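Local coordinates for protein QdtA (Thermoanaerobacterium thermosaccharolyticum, PDB 4ZU5) that adopts the double-sheet beta-barrel fold of the cupin superfamily, in its WxcM-like branch, and holds thymidine in a pocket, at residues 1-9 against 71-82. Residues are numbered along the deposited sequence; the frame is centred on the assembly and turned at random.
Sequences MLYNVALIK and LKIPDEEKIIEL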
loop_
_atom_site.group_PDB
_atom_site.type_symbol
_atom_site.label_atom_id
_atom_site.label_comp_id
_atom_site.label_asym_id
_atom_site.label_seq_id
_atom_site.Cartn_x
_atom_site.Cartn_y
_atom_site.Cartn_z
ATOM N N MET A 1 7.354 -11.125 -25.819
ATOM C CA MET A 1 6.365 -12.227 -25.867
ATOM C C MET A 1 5.328 -11.986 -24.782
ATOM O O MET A 1 4.160 -11.816 -25.113
ATOM C CB MET A 1 7.026 -13.619 -25.785
ATOM C CG MET A 1 6.459 -14.602 -26.808
ATOM S SD MET A 1 7.663 -15.330 -27.954
ATOM C CE MET A 1 6.752 -15.422 -29.502
ATOM N N LEU A 2 5.723 -11.877 -23.512
ATOM C CA LEU A 2 4.743 -11.399 -22.524
ATOM C C LEU A 2 4.546 -9.875 -22.474
ATOM O O LEU A 2 5.061 -9.182 -21.613
ATOM C CB LEU A 2 4.937 -11.965 -21.133
ATOM C CG LEU A 2 3.575 -11.816 -20.429
ATOM C CD1 LEU A 2 2.548 -12.879 -20.776
ATOM C CD2 LEU A 2 3.822 -11.826 -18.937
ATOM N N TYR A 3 3.636 -9.429 -23.314
ATOM C CA TYR A 3 3.272 -8.016 -23.425
ATOM C C TYR A 3 2.545 -7.467 -22.206
ATOM O O TYR A 3 1.828 -8.180 -21.539
ATOM C CB TYR A 3 2.370 -7.807 -24.631
ATOM C CG TYR A 3 2.998 -8.071 -25.973
ATOM C CD1 TYR A 3 2.568 -9.122 -26.777
ATOM C CD2 TYR A 3 4.022 -7.264 -26.450
ATOM C CE1 TYR A 3 3.154 -9.367 -28.010
ATOM C CE2 TYR A 3 4.618 -7.516 -27.659
ATOM C CZ TYR A 3 4.165 -8.560 -28.439
ATOM O OH TYR A 3 4.769 -8.747 -29.638
ATOM N N ASN A 4 2.663 -6.164 -21.986
ATOM C CA ASN A 4 1.820 -5.389 -21.083
ATOM C C ASN A 4 2.125 -5.680 -19.616
ATOM O O ASN A 4 1.278 -5.493 -18.724
ATOM C CB ASN A 4 0.329 -5.533 -21.390
ATOM C CG ASN A 4 -0.050 -5.028 -22.782
ATOM O OD1 ASN A 4 0.802 -4.656 -23.637
ATOM N ND2 ASN A 4 -1.347 -4.966 -23.008
ATOM N N VAL A 5 3.350 -6.093 -19.377
ATOM C CA VAL A 5 3.819 -6.434 -18.047
ATOM C C VAL A 5 5.239 -5.954 -17.847
ATOM O O VAL A 5 6.026 -6.027 -18.782
ATOM C CB VAL A 5 3.734 -7.971 -17.862
ATOM C CG1 VAL A 5 4.321 -8.401 -16.530
ATOM C CG2 VAL A 5 2.284 -8.391 -17.911
ATOM N N ALA A 6 5.609 -5.534 -16.632
ATOM C CA ALA A 6 6.990 -5.181 -16.328
ATOM C C ALA A 6 7.222 -5.329 -14.847
ATOM O O ALA A 6 6.305 -5.195 -14.049
ATOM C CB ALA A 6 7.354 -3.760 -16.707
ATOM N N LEU A 7 8.491 -5.517 -14.550
ATOM C CA LEU A 7 9.016 -5.351 -13.210
ATOM C C LEU A 7 9.578 -3.974 -13.043
ATOM O O LEU A 7 10.524 -3.546 -13.735
ATOM C CB LEU A 7 10.062 -6.415 -12.930
ATOM C CG LEU A 7 9.439 -7.791 -12.805
ATOM C CD1 LEU A 7 10.590 -8.790 -12.871
ATOM C CD2 LEU A 7 8.642 -8.003 -11.537
ATOM N N ILE A 8 9.107 -3.313 -12.005
ATOM C CA ILE A 8 9.523 -1.977 -11.701
ATOM C C ILE A 8 10.279 -1.946 -10.380
ATOM O O ILE A 8 9.863 -2.581 -9.413
ATOM C CB ILE A 8 8.304 -1.082 -11.559
ATOM C CG1 ILE A 8 7.666 -0.809 -12.913
ATOM C CG2 ILE A 8 8.738 0.274 -11.016
ATOM C CD1 ILE A 8 6.376 -0.020 -12.650
ATOM N N LYS A 9 11.390 -1.244 -10.353
ATOM C CA LYS A 9 12.226 -1.233 -9.169
ATOM C C LYS A 9 12.043 0.085 -8.470
ATOM O O LYS A 9 12.103 1.147 -9.060
ATOM C CB LYS A 9 13.711 -1.487 -9.527
ATOM C CG LYS A 9 14.684 -1.468 -8.345
ATOM C CD LYS A 9 14.597 -2.811 -7.638
ATOM C CE LYS A 9 15.655 -2.972 -6.570
ATOM N NZ LYS A 9 15.357 -2.025 -5.489
ATOM N N LEU A 71 0.562 -14.983 -14.926
ATOM C CA LEU A 71 0.147 -14.043 -15.924
ATOM C C LEU A 71 -0.063 -14.795 -17.224
ATOM O O LEU A 71 0.773 -15.608 -17.631
ATOM C CB LEU A 71 1.225 -12.983 -16.174
ATOM C CG LEU A 71 1.706 -12.314 -14.889
ATOM C CD1 LEU A 71 3.064 -11.653 -15.090
ATOM C CD2 LEU A 71 0.658 -11.318 -14.486
ATOM N N LYS A 72 -1.141 -14.461 -17.910
ATOM C CA LYS A 72 -1.314 -15.039 -19.218
ATOM C C LYS A 72 -2.057 -14.191 -20.220
ATOM O O LYS A 72 -2.942 -13.402 -19.903
ATOM C CB LYS A 72 -1.914 -16.435 -19.053
ATOM C CG LYS A 72 -3.313 -16.659 -19.554
ATOM C CD LYS A 72 -3.885 -17.809 -18.741
ATOM C CE LYS A 72 -3.931 -19.108 -19.533
ATOM N NZ LYS A 72 -4.620 -20.085 -18.647
ATOM N N ILE A 73 -1.642 -14.348 -21.470
ATOM C CA ILE A 73 -2.334 -13.808 -22.591
ATOM C C ILE A 73 -2.403 -15.003 -23.549
ATOM O O ILE A 73 -1.777 -16.040 -23.309
ATOM C CB ILE A 73 -1.544 -12.637 -23.229
ATOM C CG1 ILE A 73 -0.155 -13.065 -23.739
ATOM C CG2 ILE A 73 -1.315 -11.560 -22.186
ATOM C CD1 ILE A 73 0.647 -11.954 -24.412
ATOM N N PRO A 74 -3.060 -14.815 -24.680
ATOM C CA PRO A 74 -3.184 -15.971 -25.559
ATOM C C PRO A 74 -1.816 -16.526 -25.951
ATOM O O PRO A 74 -0.893 -15.774 -26.289
ATOM C CB PRO A 74 -3.960 -15.407 -26.746
ATOM C CG PRO A 74 -4.798 -14.340 -26.124
ATOM C CD PRO A 74 -3.850 -13.677 -25.164
ATOM N N ASP A 75 -1.676 -17.837 -25.776
ATOM C CA ASP A 75 -0.500 -18.570 -26.210
ATOM C C ASP A 75 0.681 -18.317 -25.298
ATOM O O ASP A 75 1.730 -18.886 -25.516
ATOM C CB ASP A 75 -0.119 -18.191 -27.651
ATOM C CG ASP A 75 -1.176 -18.619 -28.687
ATOM O OD1 ASP A 75 -1.875 -19.627 -28.444
ATOM O OD2 ASP A 75 -1.297 -17.957 -29.749
ATOM N N GLU A 76 0.554 -17.481 -24.269
ATOM C CA GLU A 76 1.716 -17.244 -23.443
ATOM C C GLU A 76 1.378 -17.258 -21.971
ATOM O O GLU A 76 0.355 -16.738 -21.573
ATOM C CB GLU A 76 2.342 -15.917 -23.848
ATOM C CG GLU A 76 3.761 -15.716 -23.337
ATOM C CD GLU A 76 4.745 -16.684 -23.972
ATOM O OE1 GLU A 76 5.331 -17.513 -23.231
ATOM O OE2 GLU A 76 4.881 -16.624 -25.215
ATOM N N GLU A 77 2.241 -17.853 -21.156
ATOM C CA GLU A 77 2.042 -17.761 -19.736
ATOM C C GLU A 77 3.361 -17.681 -19.002
ATOM O O GLU A 77 4.330 -18.307 -19.412
ATOM C CB GLU A 77 1.223 -18.947 -19.267
ATOM C CG GLU A 77 1.298 -19.165 -17.773
ATOM C CD GLU A 77 0.433 -20.323 -17.314
ATOM O OE1 GLU A 77 0.920 -21.062 -16.437
ATOM O OE2 GLU A 77 -0.683 -20.488 -17.850
ATOM N N LYS A 78 3.411 -16.902 -17.926
ATOM C CA LYS A 78 4.591 -16.829 -17.076
ATOM C C LYS A 78 4.145 -16.794 -15.663
ATOM O O LYS A 78 3.126 -16.208 -15.296
ATOM C CB LYS A 78 5.421 -15.536 -17.192
ATOM C CG LYS A 78 5.789 -15.078 -18.575
ATOM C CD LYS A 78 6.743 -16.018 -19.290
ATOM C CE LYS A 78 6.673 -15.721 -20.785
ATOM N NZ LYS A 78 7.682 -16.488 -21.554
ATOM N N ILE A 79 5.020 -17.277 -14.827
ATOM C CA ILE A 79 4.715 -17.157 -13.433
ATOM C C ILE A 79 5.847 -16.375 -12.777
ATOM O O ILE A 79 7.029 -16.641 -12.962
ATOM C CB ILE A 79 4.233 -18.502 -12.819
ATOM C CG1 ILE A 79 5.172 -18.985 -11.769
ATOM C CG2 ILE A 79 3.827 -19.570 -13.813
ATOM C CD1 ILE A 79 4.688 -18.399 -10.468
ATOM N N ILE A 80 5.493 -15.307 -12.089
ATOM C CA ILE A 80 6.453 -14.446 -11.445
ATOM C C ILE A 80 6.265 -14.551 -9.939
ATOM O O ILE A 80 5.130 -14.398 -9.459
ATOM C CB ILE A 80 6.117 -12.983 -11.786
ATOM C CG1 ILE A 80 6.038 -12.793 -13.303
ATOM C CG2 ILE A 80 7.146 -12.071 -11.149
ATOM C CD1 ILE A 80 7.395 -12.795 -13.939
ATOM N N GLU A 81 7.353 -14.787 -9.218
ATOM C CA GLU A 81 7.317 -14.760 -7.769
ATOM C C GLU A 81 7.718 -13.412 -7.228
ATOM O O GLU A 81 8.785 -12.880 -7.540
ATOM C CB GLU A 81 8.220 -15.829 -7.162
ATOM C CG GLU A 81 8.048 -15.924 -5.670
ATOM C CD GLU A 81 8.906 -17.003 -5.062
ATOM O OE1 GLU A 81 8.865 -18.129 -5.563
ATOM O OE2 GLU A 81 9.595 -16.709 -4.097
ATOM N N LEU A 82 6.830 -12.849 -6.429
ATOM C CA LEU A 82 7.077 -11.584 -5.789
ATOM C C LEU A 82 7.402 -11.821 -4.334
ATOM O O LEU A 82 6.640 -12.511 -3.646
ATOM C CB LEU A 82 5.833 -10.689 -5.869
ATOM C CG LEU A 82 5.370 -10.310 -7.269
ATOM C CD1 LEU A 82 4.097 -9.498 -7.231
ATOM C CD2 LEU A 82 6.481 -9.489 -7.939
#
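Two facing sheets of the cupin barrel meet here along one margin: strand 5-9 and its N-terminal lead-in, at the rim of one sheet, pack on the hairpin 71-82, whose strand 76-82 borders the other. The hairpin turns through a type II turn from I73 to E76, with backbone bonds pairing I73 to E76 and L71 to K78. L2, at the centre of an inverse gamma turn, contributes the largest share of the buried surface. L2 CD1 lies 4.0 Å from both I73 CG1 and E76 CG, and L2 CD2 3.9 Å from L71 CD1; a chi1 of -158° sets L2 CG opposite its backbone N, the two methyls parting between the turn end of the hairpin and L71 with K78. L2 and K78 run past each other in opposite directions, L2 CD2 coming to 3.8 Å from K78 CG. V5 and L71 meet tip to tip, V5 CG1 to L71 CD1 at 3.8 Å. Farther along, L7 CD2 approaches I80 CG2 at 4.4 Å, a looser touch. I73 CD1 reaches the backbone of the lead-in, 3.6 Å from M1 O. V95, in a loop, touches both V5 and I73, extending the apolar packing. A salt bridge, K78 NZ to E76 OE1 at 3.1 Å, ties together two side chains whose stems pack on L2. With no hydrogen bond between the segments, aliphatic packing holds the two edge strands together; the salt bridge stays within the hairpin.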